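Local coordinates for putative aldolase (Bacteroides vulgatus ATCC 8482, PDB 3DXI), which is of unknown function but folds as a closed eight-stranded parallel beta/alpha barrel of the TIM-barrel clan, in keeping with its name of putative aldolase, at residues I25-I30 with L65-N70; R46-K51 with P87-H92; S138-A141 with G145-S148; N203-I208 with L235-K240; M222-G227 with I281-V286. One frame throughout, in Å; residues are numbered along the deposited sequence.

All five contacts belong to one eight-stranded parallel barrel. Contacts 1 and 4 pair helices of its outer layer; their centres lie about 27 Å apart. Contacts 2, 3 and 5 involve loops that follow barrel strands. Contact 2 lies at the surface, its nearest atoms about 5 Å from contact 1 without touching. Contact 3 lies across the centre of the chain from contact 1, with centres about 38 Å apart. The centre of contact 5 is nearest that of the chain, at about 14 Å. This contact joins the loop after the last strand, 214-217, to a later helix, at the barrel end where TIM-barrel active sites generally lie. Contact 4 alone also reaches the second subunit.

Contact 1. Residues I25-I30 with L65-N70; sequences IVDAYI and LKHLRN
His-67 and Asp-27 make the polar part of this contact, and Leu-68 fills the apolar part against Val-26 and Ile-30. The side chain of His-67 leaves its helix toward helix 23-34. Its CG is anti to the backbone N (chi1 173°), and this carries the ring out across the gap. CD2 and CE1, on either side of NE2, lie 3.6 and 3.8 Å from Asp-27 OD1. The tip, NE2, gives its hydrogen to Asp-27 OD1 at 2.7 Å. The N-H...O angle is a fairly straight 160°. The oxygen lies close to the ring plane and is met on the syn side of the carboxylate. The carboxylate is nevertheless turned well out of the ring plane. Such a His-carboxylate bond would probably favour the protonated, positively charged ring.

Leu-68 works beside it through one methyl. Its CD2 touches Val-26 CG1 at 3.6 Å and Ile-30 CG1 at 3.5 Å. The second pair is tighter than usual. Both cross the leucine at about a right angle.

The two helices run in broadly the same direction, 33° apart, and their segment axes pass 10.8 Å from each other. Ile-71, ending helix 62-71, also touches Asp-27 and Ile-30. On another side of helix 23-34, Ile-25 and Tyr-29 pack on Phe-258 of helix 248-265. Helix 23-34 lies between strands 4-7 and 40-45 in the chain, and helix 62-71 between 40-45 and 75-81.

Contact 2. Residues R46-K51 with P87-H92; sequences RNKPSK and PEDLNH
Lys-48 and Asp-89 form a salt bridge at the surface. Lys-48 NZ lies 3.0 Å from Asp-89 OD2. The ammonium group sits above the carboxylate, 57° out of its plane. The two side chains cross at about a right angle. The aliphatic part of the lysine also takes part, with its CD 3.5 Å from Asp-89 OD1. The lysine chain is extended at first and then bends at chi3 (-68°), and this bend folds its end over the carboxylate.

The second link is weaker. Arg-46 NH2 approaches the backbone O of His-92 at 3.4 Å, with an N-H...O angle of only 131°. The oxygen is at the edge of the guanidinium, near its plane.

Further partners hold these groups in place. Asp-89 OD2 is also bonded to Thr-86 OG1, so this one oxygen serves both a lysine and a threonine. Lys-48 NZ has a weak bond to Asn-84 O. The stronger partners of Arg-46 lie outside the two segments. Its NE bonds to Leu-93 O and its NH1 to Thr-60 O. Its backbone pairs with Met-79 on strand 75-81, and its side chain rests on Ile-78 and Leu-80 of that strand. The arginine therefore joins carbonyls of two separate parts of the chain.

The loop after strand 40-45 is thus tied to residues 86-93, in and just before helix 90-94, by polar bonds. The salt bridge is partly exposed, so solvent probably screens it in part. The carbonyls round Arg-46 would suit its positive charge.

Contact 3. Residues S138-A141 with G145-S148; sequences SKWA and GFLS
This is a buried aromatic contact within a single loop region, where Trp-140 and Phe-146 meet between strands 129-134 and 159-163. One corner of the phenylalanine does most of the touching. Phe-146 CE2 lies over one face of the indole, offset toward its rim, and is 3.6 Å from Trp-140 CD2. It is also 3.7 Å from Trp-140 CG. Phe-146 CD2 comes nearer the base of the tryptophan, 4.1 Å from its CB. The planes of the phenyl ring and the five-membered ring are 48° apart, and the geometry is oblique. With chi1 at 172° the phenyl ring turns away from its own backbone N and toward the indole.

A water adds a weak bridge at the backbone. The water oxygen, 3.4 Å from both Trp-140 O and Leu-147 N, donates to the first and accepts from the second.

The indole N-H is satisfied elsewhere: Trp-140 NE1 bonds to Met-135 O. Both side chains touch Val-134 and Pro-110. Trp-140 also meets Phe-160 on strand 159-163 and Val-181 on helix 171-184. This loop joins parallel neighbours, and Trp-140 packs between strand and helix as apolar side chains do in a beta/alpha barrel.

Contact 4. Residues N203-I208 with L235-K240; sequences NSITAI and LTYLNK
Ile-205 packs against Tyr-237 in the tight part of the contact, while Ile-208 and Leu-238 meet more loosely beside it. Ile-205 lays its longer branch over one face of the tyrosine ring. Its CG1 is 4.2 Å from the ring centroid and 28° off the normal, a CH-pi contact. Its CD1 is closer to the rim, 3.4 Å from Tyr-237 CD2. The other branch joins in, with CG2 3.8 Å from Tyr-237 CE2. A near-trans first torsion (chi1 -166°) holds the tyrosine ring out toward the isoleucine.

Leu-238 offers a single methyl to both isoleucines. Its CD2 is 3.9 Å from Ile-205 CD1 and also 3.9 Å from Ile-208 CD1. Ile-208 and Leu-238 reach each other tip to tip. Ile-208 is partly exposed, so this is the more open side. No hydrogen bond crosses the contact.

The two helix segments run 43° apart in direction, and their axes come no closer than 11.6 Å. Tyr-237 also stacks with His-241 and packs on Thr-170 of the second subunit. Helix 200-209 leads from strand 189-192 to its parallel neighbour 214-217, and helix 231-241 follows that last strand.

Contact 5. Residues M222-G227 with I281-V286; sequences MGRGAG and IPQKEV
Gln-283 uses both ends of its side-chain amide on the backbone of the 222-227 loop. Its NE2 donates to Arg-224 O at 3.0 Å, with an N-H...O angle of 145°. The acceptor lies near the plane of the glutamine amide, but the donor stands above the plane of the arginine carbonyl, 58° out of it. At the other end Gln-283 OE1 accepts from Ala-226 N at 3.2 Å. That bond is almost straight, at 177°. The two bonds fix the rotation of the amide. Beyond CG the glutamine chain is extended, and this takes the amide across to the loop.

Residues Arg-224 to Gly-227 form a type II' beta turn, and Gly-225 occupies its second position. The turn bond runs from Gly-227 N to Arg-224 O at 3.1 Å. Arg-224 O therefore has two donors, Gln-283 NE2 and Gly-227 N, which come from opposite faces of its carbonyl plane. Gly-225 has no side chain, and the amide lies close to its backbone, with Gln-283 NE2 3.4 Å from Gly-225 CA.

The turn lies in the loop after strand 214-217, at the C-terminal end of the barrel strands. Gly-223 O accepts from Tyr-16 OH. Gly-225 and Gly-227 make backbone bonds to Gly-268 and Asp-195, respectively. The glutamine side chain also touches Tyr-273 and Ser-276 of helix 271-278. Pro-282 is at the N-cap of the helix that Gln-283 begins.

Contact 1. Residues I25-I30 with L65-N70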
# COMPACT_ATOMS: atom_id res chain seq x y z
N ILE A 25 -7.92 24.15 -11.14
CA ILE A 25 -7.31 23.08 -10.37
C ILE A 25 -6.15 23.67 -9.56
O ILE A 25 -5.98 23.36 -8.38
CB ILE A 25 -6.78 21.94 -11.27
CG1 ILE A 25 -7.94 21.23 -11.97
CG2 ILE A 25 -6.01 20.94 -10.43
CD1 ILE A 25 -8.59 22.04 -13.10
N VAL A 26 -5.35 24.52 -10.20
CA VAL A 26 -4.21 25.13 -9.55
C VAL A 26 -4.62 25.94 -8.32
O VAL A 26 -3.99 25.82 -7.27
CB VAL A 26 -3.42 26.02 -10.54
CG1 VAL A 26 -2.29 26.74 -9.81
CG2 VAL A 26 -2.86 25.17 -11.66
N ASP A 27 -5.66 26.76 -8.44
CA ASP A 27 -6.12 27.55 -7.30
C ASP A 27 -6.70 26.69 -6.18
O ASP A 27 -6.44 26.94 -5.01
CB ASP A 27 -7.18 28.58 -7.73
CG ASP A 27 -6.57 29.76 -8.45
OD1 ASP A 27 -5.34 29.93 -8.38
OD2 ASP A 27 -7.33 30.53 -9.08
N ALA A 28 -7.49 25.68 -6.55
CA ALA A 28 -8.06 24.78 -5.56
C ALA A 28 -6.91 24.11 -4.80
O ALA A 28 -6.93 24.03 -3.56
CB ALA A 28 -8.93 23.73 -6.25
N TYR A 29 -5.91 23.65 -5.54
CA TYR A 29 -4.74 23.00 -4.94
C TYR A 29 -4.03 23.95 -3.96
O TYR A 29 -3.89 23.63 -2.79
CB TYR A 29 -3.75 22.56 -6.03
CG TYR A 29 -2.40 22.10 -5.49
CD1 TYR A 29 -2.26 20.88 -4.84
CD2 TYR A 29 -1.27 22.91 -5.63
CE1 TYR A 29 -1.02 20.47 -4.33
CE2 TYR A 29 -0.03 22.51 -5.13
CZ TYR A 29 0.09 21.29 -4.48
OH TYR A 29 1.31 20.89 -4.00
N ILE A 30 -3.60 25.11 -4.45
CA ILE A 30 -2.90 26.07 -3.60
C ILE A 30 -3.68 26.43 -2.33
O ILE A 30 -3.11 26.49 -1.24
CB ILE A 30 -2.57 27.37 -4.37
CG1 ILE A 30 -1.61 27.07 -5.53
CG2 ILE A 30 -1.97 28.41 -3.43
CD1 ILE A 30 -0.19 26.69 -5.09
N LEU A 65 4.09 32.20 -10.84
CA LEU A 65 4.67 32.23 -9.51
C LEU A 65 4.22 33.43 -8.67
O LEU A 65 4.06 33.32 -7.46
CB LEU A 65 6.20 32.18 -9.60
CG LEU A 65 6.75 30.83 -10.09
CD1 LEU A 65 8.24 30.93 -10.34
CD2 LEU A 65 6.46 29.75 -9.05
N LYS A 66 4.01 34.58 -9.31
CA LYS A 66 3.56 35.77 -8.59
C LYS A 66 2.17 35.53 -8.01
O LYS A 66 1.87 35.95 -6.89
CB LYS A 66 3.51 36.98 -9.51
CG LYS A 66 4.86 37.57 -9.86
CD LYS A 66 4.69 38.78 -10.77
CE LYS A 66 6.02 39.43 -11.07
NZ LYS A 66 5.85 40.62 -11.94
N HIS A 67 1.32 34.86 -8.78
CA HIS A 67 -0.04 34.54 -8.36
C HIS A 67 -0.01 33.54 -7.20
O HIS A 67 -0.64 33.75 -6.16
CB HIS A 67 -0.82 33.95 -9.54
CG HIS A 67 -2.18 33.44 -9.18
ND1 HIS A 67 -3.16 34.25 -8.65
CD2 HIS A 67 -2.72 32.21 -9.28
CE1 HIS A 67 -4.25 33.53 -8.44
NE2 HIS A 67 -4.01 32.29 -8.82
N LEU A 68 0.72 32.45 -7.39
CA LEU A 68 0.82 31.42 -6.35
C LEU A 68 1.41 31.99 -5.07
O LEU A 68 0.95 31.67 -3.97
CB LEU A 68 1.70 30.26 -6.85
CG LEU A 68 1.25 29.54 -8.12
CD1 LEU A 68 2.15 28.33 -8.36
CD2 LEU A 68 -0.21 29.10 -8.00
N ARG A 69 2.44 32.82 -5.20
CA ARG A 69 3.07 33.42 -4.04
C ARG A 69 2.11 34.37 -3.33
O ARG A 69 2.17 34.56 -2.11
CB ARG A 69 4.33 34.18 -4.46
CG ARG A 69 5.03 34.86 -3.30
CD ARG A 69 5.37 33.84 -2.22
NE ARG A 69 6.82 33.70 -2.07
CZ ARG A 69 7.42 32.76 -1.35
NH1 ARG A 69 6.70 31.86 -0.69
NH2 ARG A 69 8.74 32.75 -1.27
N ASN A 70 1.21 34.95 -4.11
CA ASN A 70 0.22 35.88 -3.59
C ASN A 70 -0.84 35.20 -2.73
O ASN A 70 -1.23 35.72 -1.68
CB ASN A 70 -0.45 36.60 -4.76
CG ASN A 70 -0.46 38.09 -4.59
OD1 ASN A 70 0.51 38.69 -4.12
ND2 ASN A 70 -1.56 38.72 -4.99

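Contact 2. Residues R46-K51 with P87-H92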
# COMPACT_ATOMS: atom_id res chain seq x y z
N ARG A 46 11.69 24.45 -13.74
CA ARG A 46 12.15 25.64 -14.43
C ARG A 46 13.01 24.93 -15.49
O ARG A 46 13.78 24.04 -15.16
CB ARG A 46 13.00 26.54 -13.53
CG ARG A 46 12.21 27.45 -12.58
CD ARG A 46 11.42 28.54 -13.32
NE ARG A 46 12.25 29.66 -13.78
CZ ARG A 46 11.78 30.71 -14.47
NH1 ARG A 46 10.49 30.79 -14.76
NH2 ARG A 46 12.61 31.67 -14.86
N ASN A 47 12.84 25.29 -16.75
CA ASN A 47 13.58 24.62 -17.82
C ASN A 47 14.01 25.56 -18.93
O ASN A 47 13.48 26.65 -19.08
CB ASN A 47 12.71 23.54 -18.47
CG ASN A 47 12.97 22.15 -17.92
OD1 ASN A 47 12.07 21.51 -17.37
ND2 ASN A 47 14.19 21.66 -18.08
N LYS A 48 14.96 25.09 -19.72
CA LYS A 48 15.42 25.82 -20.89
C LYS A 48 14.46 25.30 -21.97
O LYS A 48 13.79 24.29 -21.75
CB LYS A 48 16.87 25.45 -21.21
CG LYS A 48 17.85 25.95 -20.15
CD LYS A 48 19.30 25.57 -20.47
CE LYS A 48 19.53 24.07 -20.35
NZ LYS A 48 20.98 23.72 -20.49
N PRO A 49 14.37 25.96 -23.12
CA PRO A 49 13.44 25.46 -24.16
C PRO A 49 13.64 23.99 -24.50
O PRO A 49 14.72 23.56 -24.89
CB PRO A 49 13.72 26.39 -25.33
CG PRO A 49 14.05 27.69 -24.64
CD PRO A 49 14.98 27.24 -23.54
N SER A 50 12.57 23.21 -24.35
CA SER A 50 12.58 21.78 -24.63
C SER A 50 12.22 21.49 -26.08
O SER A 50 11.39 22.18 -26.67
CB SER A 50 11.59 21.06 -23.71
OG SER A 50 11.52 19.68 -24.02
N LYS A 51 12.84 20.46 -26.65
CA LYS A 51 12.57 20.09 -28.04
C LYS A 51 11.11 19.63 -28.18
O LYS A 51 10.40 20.06 -29.08
CB LYS A 51 13.51 18.96 -28.48
CG LYS A 51 13.29 18.52 -29.92
CD LYS A 51 14.22 17.37 -30.30
CE LYS A 51 13.99 16.96 -31.75
NZ LYS A 51 14.87 15.82 -32.16
N PRO A 87 26.15 25.82 -14.48
CA PRO A 87 26.14 27.05 -13.69
C PRO A 87 25.79 28.27 -14.55
O PRO A 87 25.17 29.23 -14.08
CB PRO A 87 27.55 27.10 -13.11
CG PRO A 87 27.86 25.62 -12.91
CD PRO A 87 27.36 25.02 -14.20
N GLU A 88 26.17 28.21 -15.82
CA GLU A 88 25.89 29.29 -16.76
C GLU A 88 24.40 29.47 -17.06
O GLU A 88 23.97 30.54 -17.51
CB GLU A 88 26.65 29.05 -18.07
CG GLU A 88 28.18 29.14 -17.97
CD GLU A 88 28.79 28.07 -17.06
OE1 GLU A 88 28.53 26.87 -17.28
OE2 GLU A 88 29.53 28.45 -16.12
N ASP A 89 23.60 28.43 -16.81
CA ASP A 89 22.15 28.50 -17.07
C ASP A 89 21.34 29.10 -15.92
O ASP A 89 20.19 29.51 -16.11
CB ASP A 89 21.58 27.11 -17.36
CG ASP A 89 22.20 26.45 -18.57
OD1 ASP A 89 22.28 27.10 -19.63
OD2 ASP A 89 22.61 25.28 -18.46
N LEU A 90 21.94 29.16 -14.74
CA LEU A 90 21.24 29.67 -13.56
C LEU A 90 20.66 31.07 -13.66
O LEU A 90 19.59 31.34 -13.10
CB LEU A 90 22.16 29.58 -12.34
CG LEU A 90 22.61 28.16 -11.99
CD1 LEU A 90 23.46 28.17 -10.73
CD2 LEU A 90 21.38 27.27 -11.80
N ASN A 91 21.33 31.98 -14.37
CA ASN A 91 20.82 33.34 -14.50
C ASN A 91 19.41 33.41 -15.09
O ASN A 91 18.51 34.00 -14.50
CB ASN A 91 21.76 34.21 -15.34
CG ASN A 91 22.92 34.75 -14.53
OD1 ASN A 91 22.73 35.40 -13.49
ND2 ASN A 91 24.14 34.50 -15.00
N HIS A 92 19.21 32.81 -16.26
CA HIS A 92 17.89 32.87 -16.86
C HIS A 92 16.88 31.99 -16.12
O HIS A 92 15.71 32.35 -16.03
CB HIS A 92 17.93 32.45 -18.32
CG HIS A 92 16.68 32.79 -19.07
ND1 HIS A 92 16.33 32.20 -20.26
CD2 HIS A 92 15.69 33.68 -18.78
CE1 HIS A 92 15.17 32.70 -20.67
NE2 HIS A 92 14.77 33.60 -19.79

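Contact 3. Residues S138-A141 with G145-S148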
# COMPACT_ATOMS: atom_id res chain seq x y z
N SER A 138 19.06 3.05 -3.48
CA SER A 138 19.27 1.61 -3.37
C SER A 138 20.65 1.19 -3.89
O SER A 138 21.01 0.01 -3.83
CB SER A 138 18.21 0.86 -4.17
OG SER A 138 18.41 1.06 -5.56
N LYS A 139 21.42 2.14 -4.41
CA LYS A 139 22.74 1.84 -4.95
C LYS A 139 23.87 2.53 -4.18
O LYS A 139 25.05 2.26 -4.41
CB LYS A 139 22.81 2.24 -6.42
CG LYS A 139 21.74 1.61 -7.30
CD LYS A 139 21.93 1.97 -8.76
CE LYS A 139 20.87 1.28 -9.63
NZ LYS A 139 21.08 1.51 -11.10
N TRP A 140 23.49 3.42 -3.27
CA TRP A 140 24.44 4.19 -2.47
C TRP A 140 25.49 3.40 -1.70
O TRP A 140 26.69 3.65 -1.84
CB TRP A 140 23.69 5.09 -1.49
CG TRP A 140 22.88 6.19 -2.14
CD1 TRP A 140 22.68 6.40 -3.48
CD2 TRP A 140 22.14 7.21 -1.46
NE1 TRP A 140 21.85 7.48 -3.67
CE2 TRP A 140 21.51 8.00 -2.45
CE3 TRP A 140 21.95 7.53 -0.11
CZ2 TRP A 140 20.69 9.09 -2.13
CZ3 TRP A 140 21.14 8.62 0.21
CH2 TRP A 140 20.52 9.38 -0.80
N ALA A 141 25.03 2.46 -0.88
CA ALA A 141 25.92 1.63 -0.04
C ALA A 141 27.08 0.98 -0.78
O ALA A 141 28.16 0.79 -0.20
CB ALA A 141 25.09 0.55 0.67
N GLY A 145 33.04 5.57 -1.83
CA GLY A 145 33.32 6.97 -1.58
C GLY A 145 32.17 7.94 -1.81
O GLY A 145 32.38 9.15 -1.75
N PHE A 146 30.97 7.44 -2.06
CA PHE A 146 29.84 8.34 -2.28
C PHE A 146 29.43 9.06 -1.00
O PHE A 146 29.38 10.29 -0.97
CB PHE A 146 28.62 7.59 -2.83
CG PHE A 146 27.39 8.45 -2.89
CD1 PHE A 146 27.32 9.53 -3.76
CD2 PHE A 146 26.32 8.21 -2.03
CE1 PHE A 146 26.22 10.38 -3.77
CE2 PHE A 146 25.21 9.05 -2.03
CZ PHE A 146 25.16 10.14 -2.90
N LEU A 147 29.14 8.30 0.05
CA LEU A 147 28.73 8.90 1.32
C LEU A 147 29.76 9.90 1.82
O LEU A 147 29.40 10.91 2.43
CB LEU A 147 28.53 7.80 2.36
CG LEU A 147 27.40 6.83 2.02
CD1 LEU A 147 27.42 5.67 3.01
CD2 LEU A 147 26.07 7.56 2.06
N SER A 148 31.03 9.64 1.56
CA SER A 148 32.11 10.53 1.99
C SER A 148 32.09 11.85 1.24
O SER A 148 32.70 12.83 1.67
CB SER A 148 33.46 9.84 1.80
OG SER A 148 33.53 8.63 2.53
O HOH W 1 29.45 4.90 -0.26

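Contact 4. Residues N203-I208 with L235-K240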
# COMPACT_ATOMS: atom_id res chain seq x y z
N ASN A 203 7.55 3.10 4.96
CA ASN A 203 8.93 3.57 4.86
C ASN A 203 9.01 4.99 5.44
O ASN A 203 9.93 5.32 6.18
CB ASN A 203 9.42 3.62 3.41
CG ASN A 203 9.77 2.25 2.85
OD1 ASN A 203 10.15 1.34 3.58
ND2 ASN A 203 9.68 2.12 1.53
N SER A 204 8.03 5.82 5.09
CA SER A 204 7.99 7.20 5.56
C SER A 204 7.81 7.28 7.08
O SER A 204 8.49 8.04 7.76
CB SER A 204 6.88 7.98 4.85
OG SER A 204 7.05 7.93 3.44
N ILE A 205 6.89 6.49 7.61
CA ILE A 205 6.67 6.49 9.05
C ILE A 205 7.94 6.02 9.76
O ILE A 205 8.29 6.52 10.84
CB ILE A 205 5.49 5.57 9.44
CG1 ILE A 205 4.20 6.08 8.79
CG2 ILE A 205 5.32 5.53 10.96
CD1 ILE A 205 3.82 7.50 9.18
N THR A 206 8.64 5.06 9.16
CA THR A 206 9.88 4.52 9.73
C THR A 206 10.93 5.63 9.81
O THR A 206 11.63 5.76 10.82
CB THR A 206 10.42 3.35 8.86
OG1 THR A 206 9.48 2.26 8.89
CG2 THR A 206 11.76 2.86 9.39
N ALA A 207 11.02 6.43 8.76
CA ALA A 207 11.97 7.54 8.71
C ALA A 207 11.55 8.60 9.72
O ALA A 207 12.38 9.12 10.47
CB ALA A 207 12.01 8.13 7.29
N ILE A 208 10.26 8.91 9.74
CA ILE A 208 9.74 9.91 10.67
C ILE A 208 10.09 9.55 12.12
O ILE A 208 10.61 10.38 12.87
CB ILE A 208 8.19 10.06 10.54
CG1 ILE A 208 7.85 10.73 9.20
CG2 ILE A 208 7.64 10.89 11.70
CD1 ILE A 208 6.36 10.82 8.88
N LEU A 235 -1.17 11.85 6.04
CA LEU A 235 -1.88 12.71 6.99
C LEU A 235 -2.86 11.94 7.85
O LEU A 235 -2.99 12.21 9.05
CB LEU A 235 -2.62 13.84 6.26
CG LEU A 235 -1.74 14.82 5.49
CD1 LEU A 235 -2.61 15.92 4.89
CD2 LEU A 235 -0.69 15.43 6.42
N THR A 236 -3.57 10.99 7.26
CA THR A 236 -4.51 10.20 8.04
C THR A 236 -3.77 9.43 9.12
O THR A 236 -4.17 9.44 10.29
CB THR A 236 -5.29 9.20 7.15
OG1 THR A 236 -6.17 9.93 6.29
CG2 THR A 236 -6.11 8.26 8.01
N TYR A 237 -2.66 8.79 8.74
CA TYR A 237 -1.86 8.02 9.69
C TYR A 237 -1.30 8.89 10.81
O TYR A 237 -1.39 8.54 11.99
CB TYR A 237 -0.69 7.33 8.98
CG TYR A 237 -0.03 6.26 9.83
CD1 TYR A 237 -0.45 4.93 9.77
CD2 TYR A 237 0.98 6.59 10.75
CE1 TYR A 237 0.11 3.95 10.58
CE2 TYR A 237 1.54 5.61 11.58
CZ TYR A 237 1.10 4.30 11.49
OH TYR A 237 1.63 3.32 12.29
N LEU A 238 -0.71 10.02 10.44
CA LEU A 238 -0.12 10.94 11.42
C LEU A 238 -1.17 11.54 12.34
O LEU A 238 -0.89 11.80 13.51
CB LEU A 238 0.65 12.06 10.70
CG LEU A 238 1.86 11.63 9.85
CD1 LEU A 238 2.50 12.86 9.20
CD2 LEU A 238 2.87 10.91 10.72
N ASN A 239 -2.38 11.77 11.83
CA ASN A 239 -3.44 12.34 12.67
C ASN A 239 -3.79 11.38 13.80
O ASN A 239 -4.04 11.80 14.93
CB ASN A 239 -4.69 12.63 11.83
CG ASN A 239 -5.89 12.99 12.68
OD1 ASN A 239 -6.72 12.13 12.99
ND2 ASN A 239 -5.99 14.26 13.08
N LYS A 240 -3.78 10.08 13.50
CA LYS A 240 -4.08 9.06 14.50
C LYS A 240 -2.90 8.72 15.42
O LYS A 240 -3.04 8.72 16.64
CB LYS A 240 -4.55 7.77 13.80
CG LYS A 240 -4.66 6.56 14.71
CD LYS A 240 -5.68 6.78 15.81
CE LYS A 240 -5.78 5.55 16.70
NZ LYS A 240 -6.74 5.75 17.81

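Contact 5. Residues M222-G227 with I281-V286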
# COMPACT_ATOMS: atom_id res chain seq x y z
N MSE A 222 -0.38 10.80 -7.01
CA MSE A 222 -0.15 11.18 -8.41
C MSE A 222 1.34 11.27 -8.72
O MSE A 222 2.10 11.97 -8.05
CB MSE A 222 -0.84 12.51 -8.73
CG MSE A 222 -0.78 12.91 -10.20
SE MSE A 222 -1.73 14.58 -10.53
CE MSE A 222 -2.03 14.42 -12.44
N GLY A 223 1.73 10.55 -9.77
CA GLY A 223 3.12 10.51 -10.20
C GLY A 223 3.20 9.47 -11.29
O GLY A 223 2.27 8.69 -11.46
N ARG A 224 4.29 9.46 -12.05
CA ARG A 224 4.40 8.48 -13.13
C ARG A 224 4.45 7.05 -12.61
O ARG A 224 4.94 6.78 -11.51
CB ARG A 224 5.62 8.79 -14.01
CG ARG A 224 6.93 8.91 -13.25
CD ARG A 224 8.09 9.19 -14.21
NE ARG A 224 8.01 10.51 -14.85
CZ ARG A 224 8.49 11.64 -14.32
NH1 ARG A 224 9.09 11.61 -13.14
NH2 ARG A 224 8.37 12.78 -14.98
N GLY A 225 3.91 6.13 -13.40
CA GLY A 225 3.90 4.72 -13.02
C GLY A 225 3.10 4.42 -11.77
O GLY A 225 1.92 4.76 -11.66
N ALA A 226 3.76 3.76 -10.82
CA ALA A 226 3.14 3.37 -9.55
C ALA A 226 2.88 4.58 -8.67
O ALA A 226 2.14 4.50 -7.69
CB ALA A 226 4.02 2.37 -8.82
N GLY A 227 3.50 5.71 -9.00
CA GLY A 227 3.28 6.92 -8.23
C GLY A 227 4.05 7.06 -6.94
O GLY A 227 4.98 6.31 -6.66
N ILE A 281 14.35 -2.14 -11.10
CA ILE A 281 14.40 -1.92 -12.53
C ILE A 281 13.54 -0.68 -12.76
O ILE A 281 12.44 -0.58 -12.21
CB ILE A 281 13.75 -3.08 -13.31
CG1 ILE A 281 14.43 -4.40 -12.95
CG2 ILE A 281 13.86 -2.82 -14.81
CD1 ILE A 281 13.85 -5.59 -13.70
N PRO A 282 14.03 0.30 -13.54
CA PRO A 282 13.19 1.48 -13.76
C PRO A 282 11.87 1.00 -14.36
O PRO A 282 11.86 0.18 -15.28
CB PRO A 282 14.03 2.32 -14.72
CG PRO A 282 14.87 1.31 -15.44
CD PRO A 282 15.27 0.37 -14.33
N GLN A 283 10.76 1.50 -13.82
CA GLN A 283 9.44 1.07 -14.29
C GLN A 283 9.14 1.29 -15.77
O GLN A 283 8.32 0.58 -16.34
CB GLN A 283 8.32 1.71 -13.42
CG GLN A 283 8.56 3.13 -12.95
CD GLN A 283 7.42 3.66 -12.07
OE1 GLN A 283 6.78 2.91 -11.33
NE2 GLN A 283 7.19 4.97 -12.13
N LYS A 284 9.80 2.25 -16.40
CA LYS A 284 9.53 2.47 -17.82
C LYS A 284 10.13 1.35 -18.66
O LYS A 284 9.60 1.01 -19.72
CB LYS A 284 10.08 3.82 -18.30
CG LYS A 284 9.65 4.13 -19.73
CD LYS A 284 10.10 5.51 -20.18
CE LYS A 284 9.55 5.83 -21.57
NZ LYS A 284 9.90 4.76 -22.55
N GLU A 285 11.24 0.79 -18.19
CA GLU A 285 11.88 -0.30 -18.91
C GLU A 285 10.92 -1.49 -18.90
O GLU A 285 10.55 -2.02 -19.95
CB GLU A 285 13.19 -0.71 -18.21
CG GLU A 285 14.34 -0.97 -19.17
CD GLU A 285 15.45 -1.79 -18.55
OE1 GLU A 285 15.76 -1.58 -17.36
OE2 GLU A 285 16.03 -2.64 -19.26
N VAL A 286 10.49 -1.89 -17.70
CA VAL A 286 9.60 -3.04 -17.55
C VAL A 286 8.25 -2.92 -18.26
O VAL A 286 7.84 -3.84 -18.96
CB VAL A 286 9.36 -3.37 -16.06
CG1 VAL A 286 8.38 -4.53 -15.93
CG2 VAL A 286 10.68 -3.74 -15.41